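Local structure of D-psicose 3-epimerase (Agrobacterium tumefaciens, 2HK0) at residues A[214-225]-A[247-257]. The protein interconverts D-fructose and D-psicose by epimerisation at C3, a reaction in which a bound metal ion plays a pivotal part. Numbering follows the deposited sequence.
Sequences FGDAIRTAGPLL and EIGLALRDINY
Glu247 reaches across to the first turn of helix 214-221 and accepts a hydrogen bond at OE2 from Gly215 N, 2.9 Å long. The donor comes from the anti side of the carboxylate. The chain of Glu247 is extended, with CG anti to its backbone N (chi1 -179°), which carries the acid to this helix start. A water donates to the same OE2 and accepts from Phe214 N.

Arg219 forms a salt bridge with Asp254, NH1 to OD2 at 3.2 Å, tilted from the guanidinium plane. Arg219 NH2 donates a hydrogen bond to Asp216 OD1 at 2.9 Å, nearly in that plane and also part of a salt bridge. Gly215 O lies over one guanidinium face. Arg219 and Asp216 of the second subunit lie near Arg219 and Asp254, so arginines and acids of both subunits gather here.

On the side facing the barrel, Ile218 CG2 packs on Ala251 CB at 3.6 Å and also meets Leu252 and Ile255. Ile248 CD1 presses on Phe214 CB. Leu225 CD1 sits over one face of the Tyr257 ring, 4.0 Å from its centroid, a CH-pi contact. Phe228 of strand 225-230 backs Ile218, Ile248, Leu252 and Tyr257.

These are neighbouring outer helices of the TIM barrel; the axes of segments 214-221 and 247-254 run at 17° to each other. The Glu247 carboxylate probably interacts favourably with the helix dipole, and Asp216 and Asp254 probably offset the charge of Arg219 at the interface.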
loop_
_atom_site.group_PDB
_atom_site.type_symbol
_atom_site.label_atom_id
_atom_site.label_comp_id
_atom_site.label_asym_id
_atom_site.label_seq_id
_atom_site.Cartn_x
_atom_site.Cartn_y
_atom_site.Cartn_z
ATOM N N PHE A 214 -0.105 -0.703 11.087
ATOM C CA PHE A 214 -1.204 0.124 11.602
ATOM C C PHE A 214 -2.336 -0.768 12.129
ATOM O O PHE A 214 -2.843 -0.563 13.242
ATOM C CB PHE A 214 -1.764 1.059 10.512
ATOM C CG PHE A 214 -0.824 2.162 10.108
ATOM C CD1 PHE A 214 0.103 1.969 9.088
ATOM C CD2 PHE A 214 -0.871 3.401 10.741
ATOM C CE1 PHE A 214 0.973 3.005 8.704
ATOM C CE2 PHE A 214 -0.013 4.429 10.361
ATOM C CZ PHE A 214 0.910 4.229 9.342
ATOM N N GLY A 215 -2.732 -1.751 11.318
ATOM C CA GLY A 215 -3.787 -2.650 11.732
ATOM C C GLY A 215 -3.412 -3.413 12.989
ATOM O O GLY A 215 -4.236 -3.568 13.902
ATOM N N ASP A 216 -2.176 -3.900 13.045
ATOM C CA ASP A 216 -1.724 -4.652 14.208
ATOM C C ASP A 216 -1.688 -3.797 15.461
ATOM O O ASP A 216 -2.028 -4.280 16.535
ATOM C CB ASP A 216 -0.331 -5.253 13.986
ATOM C CG ASP A 216 -0.369 -6.550 13.178
ATOM O OD1 ASP A 216 -1.476 -7.056 12.870
ATOM O OD2 ASP A 216 0.723 -7.075 12.860
ATOM N N ALA A 217 -1.280 -2.531 15.324
ATOM C CA ALA A 217 -1.193 -1.645 16.482
ATOM C C ALA A 217 -2.600 -1.380 17.047
ATOM O O ALA A 217 -2.814 -1.343 18.270
ATOM C CB ALA A 217 -0.516 -0.325 16.084
ATOM N N ILE A 218 -3.563 -1.223 16.151
ATOM C CA ILE A 218 -4.942 -0.950 16.554
ATOM C C ILE A 218 -5.550 -2.162 17.238
ATOM O O ILE A 218 -6.219 -2.044 18.264
ATOM C CB ILE A 218 -5.776 -0.541 15.332
ATOM C CG1 ILE A 218 -5.339 0.861 14.899
ATOM C CG2 ILE A 218 -7.272 -0.590 15.656
ATOM C CD1 ILE A 218 -5.910 1.330 13.565
ATOM N N ARG A 219 -5.297 -3.339 16.681
ATOM C CA ARG A 219 -5.815 -4.553 17.271
ATOM C C ARG A 219 -5.136 -4.801 18.618
ATOM O O ARG A 219 -5.758 -5.320 19.539
ATOM C CB ARG A 219 -5.567 -5.727 16.334
ATOM C CG ARG A 219 -6.827 -6.384 15.866
ATOM C CD ARG A 219 -6.935 -6.372 14.371
ATOM N NE ARG A 219 -5.643 -6.597 13.740
ATOM C CZ ARG A 219 -5.409 -6.344 12.461
ATOM N NH1 ARG A 219 -6.390 -5.877 11.702
ATOM N NH2 ARG A 219 -4.188 -6.509 11.966
ATOM N N THR A 220 -3.855 -4.440 18.722
ATOM C CA THR A 220 -3.118 -4.614 19.971
ATOM C C THR A 220 -3.783 -3.753 21.041
ATOM O O THR A 220 -3.976 -4.190 22.175
ATOM C CB THR A 220 -1.639 -4.201 19.805
ATOM O OG1 THR A 220 -0.967 -5.178 19.008
ATOM C CG2 THR A 220 -0.948 -4.104 21.146
ATOM N N ALA A 221 -4.143 -2.529 20.678
ATOM C CA ALA A 221 -4.810 -1.635 21.629
ATOM C C ALA A 221 -6.139 -2.268 22.007
ATOM O O ALA A 221 -6.549 -2.245 23.171
ATOM C CB ALA A 221 -5.048 -0.260 20.993
ATOM N N GLY A 222 -6.812 -2.815 20.999
ATOM C CA GLY A 222 -8.081 -3.493 21.196
ATOM C C GLY A 222 -9.080 -2.813 22.114
ATOM O O GLY A 222 -9.410 -1.642 21.937
ATOM N N PRO A 223 -9.579 -3.532 23.123
ATOM C CA PRO A 223 -10.555 -2.973 24.062
ATOM C C PRO A 223 -10.053 -1.754 24.832
ATOM O O PRO A 223 -10.857 -0.996 25.364
ATOM C CB PRO A 223 -10.859 -4.160 24.986
ATOM C CG PRO A 223 -10.577 -5.363 24.102
ATOM C CD PRO A 223 -9.282 -4.941 23.458
ATOM N N LEU A 224 -8.738 -1.568 24.901
ATOM C CA LEU A 224 -8.169 -0.422 25.621
ATOM C C LEU A 224 -8.056 0.868 24.793
ATOM O O LEU A 224 -7.640 1.908 25.324
ATOM C CB LEU A 224 -6.784 -0.769 26.184
ATOM C CG LEU A 224 -6.796 -1.832 27.295
ATOM C CD1 LEU A 224 -5.367 -2.126 27.759
ATOM C CD2 LEU A 224 -7.664 -1.345 28.456
ATOM N N LEU A 225 -8.419 0.815 23.511
ATOM C CA LEU A 225 -8.323 2.011 22.671
ATOM C C LEU A 225 -9.453 2.930 23.104
ATOM O O LEU A 225 -10.626 2.605 22.897
ATOM C CB LEU A 225 -8.503 1.664 21.185
ATOM C CG LEU A 225 -7.695 2.415 20.102
ATOM C CD1 LEU A 225 -8.577 2.661 18.900
ATOM C CD2 LEU A 225 -7.104 3.673 20.589
ATOM N N GLU A 247 -7.068 -0.015 5.614
ATOM C CA GLU A 247 -6.558 -0.945 6.624
ATOM C C GLU A 247 -6.924 -0.442 8.037
ATOM O O GLU A 247 -7.322 -1.219 8.917
ATOM C CB GLU A 247 -5.031 -1.048 6.507
ATOM C CG GLU A 247 -4.397 -2.023 7.502
ATOM C CD GLU A 247 -2.877 -1.968 7.489
ATOM O OE1 GLU A 247 -2.309 -1.710 6.411
ATOM O OE2 GLU A 247 -2.244 -2.193 8.542
ATOM N N ILE A 248 -6.787 0.864 8.235
ATOM C CA ILE A 248 -7.093 1.495 9.519
ATOM C C ILE A 248 -8.582 1.286 9.808
ATOM O O ILE A 248 -8.965 0.871 10.896
ATOM C CB ILE A 248 -6.833 3.029 9.474
ATOM C CG1 ILE A 248 -5.359 3.328 9.161
ATOM C CG2 ILE A 248 -7.282 3.683 10.787
ATOM C CD1 ILE A 248 -4.414 2.880 10.179
ATOM N N GLY A 249 -9.413 1.596 8.818
ATOM C CA GLY A 249 -10.852 1.447 8.983
ATOM C C GLY A 249 -11.230 0.034 9.393
ATOM O O GLY A 249 -12.039 -0.158 10.303
ATOM N N LEU A 250 -10.648 -0.954 8.718
ATOM C CA LEU A 250 -10.923 -2.360 9.015
ATOM C C LEU A 250 -10.526 -2.722 10.446
ATOM O O LEU A 250 -11.266 -3.416 11.143
ATOM C CB LEU A 250 -10.165 -3.263 8.033
ATOM C CG LEU A 250 -10.891 -3.925 6.850
ATOM C CD1 LEU A 250 -12.184 -3.223 6.529
ATOM C CD2 LEU A 250 -9.959 -3.929 5.642
ATOM N N ALA A 251 -9.352 -2.262 10.876
ATOM C CA ALA A 251 -8.879 -2.557 12.218
ATOM C C ALA A 251 -9.809 -1.931 13.270
ATOM O O ALA A 251 -10.167 -2.589 14.249
ATOM C CB ALA A 251 -7.448 -2.052 12.396
ATOM N N LEU A 252 -10.201 -0.673 13.071
ATOM C CA LEU A 252 -11.102 -0.014 14.018
ATOM C C LEU A 252 -12.405 -0.829 14.110
ATOM O O LEU A 252 -12.934 -1.043 15.199
ATOM C CB LEU A 252 -11.385 1.441 13.584
ATOM C CG LEU A 252 -10.176 2.392 13.660
ATOM C CD1 LEU A 252 -10.581 3.777 13.159
ATOM C CD2 LEU A 252 -9.658 2.488 15.100
ATOM N N ARG A 253 -12.910 -1.298 12.971
ATOM C CA ARG A 253 -14.120 -2.114 12.996
ATOM C C ARG A 253 -13.856 -3.478 13.657
ATOM O O ARG A 253 -14.701 -3.978 14.397
ATOM C CB ARG A 253 -14.686 -2.298 11.584
ATOM C CG ARG A 253 -15.832 -1.323 11.266
ATOM C CD ARG A 253 -15.462 -0.243 10.244
ATOM N NE ARG A 253 -15.322 -0.800 8.899
ATOM C CZ ARG A 253 -14.682 -0.199 7.900
ATOM N NH1 ARG A 253 -14.119 0.989 8.084
ATOM N NH2 ARG A 253 -14.591 -0.796 6.720
ATOM N N ASP A 254 -12.683 -4.064 13.413
ATOM C CA ASP A 254 -12.325 -5.352 14.024
ATOM C C ASP A 254 -12.449 -5.250 15.544
ATOM O O ASP A 254 -12.903 -6.188 16.199
ATOM C CB ASP A 254 -10.873 -5.757 13.728
ATOM C CG ASP A 254 -10.682 -6.389 12.355
ATOM O OD1 ASP A 254 -11.674 -6.882 11.770
ATOM O OD2 ASP A 254 -9.514 -6.404 11.873
ATOM N N ILE A 255 -12.029 -4.122 16.116
ATOM C CA ILE A 255 -12.107 -3.978 17.566
ATOM C C ILE A 255 -13.396 -3.320 18.046
ATOM O O ILE A 255 -13.515 -2.956 19.226
ATOM C CB ILE A 255 -10.895 -3.187 18.122
ATOM C CG1 ILE A 255 -10.932 -1.735 17.647
ATOM C CG2 ILE A 255 -9.608 -3.847 17.672
ATOM C CD1 ILE A 255 -9.881 -0.845 18.349
ATOM N N ASN A 256 -14.358 -3.172 17.139
ATOM C CA ASN A 256 -15.632 -2.549 17.474
ATOM C C ASN A 256 -15.459 -1.160 18.096
ATOM O O ASN A 256 -16.179 -0.798 19.036
ATOM C CB ASN A 256 -16.425 -3.419 18.463
ATOM C CG ASN A 256 -16.862 -4.734 17.863
ATOM O OD1 ASN A 256 -17.364 -4.776 16.742
ATOM N ND2 ASN A 256 -16.689 -5.819 18.616
ATOM N N TYR A 257 -14.515 -0.379 17.581
ATOM C CA TYR A 257 -14.300 0.954 18.120
ATOM C C TYR A 257 -15.531 1.835 17.892
ATOM O O TYR A 257 -16.005 1.974 16.759
ATOM C CB TYR A 257 -13.090 1.611 17.452
ATOM C CG TYR A 257 -12.693 2.926 18.070
ATOM C CD1 TYR A 257 -12.191 2.975 19.365
ATOM C CD2 TYR A 257 -12.802 4.115 17.356
ATOM C CE1 TYR A 257 -11.805 4.181 19.940
ATOM C CE2 TYR A 257 -12.412 5.335 17.919
ATOM C CZ TYR A 257 -11.915 5.354 19.212
ATOM O OH TYR A 257 -11.510 6.537 19.780
HETATM O O HOH W 1 0.445 -1.555 8.046
HETATM O O HOH W 2 -6.739 -3.870 9.098
#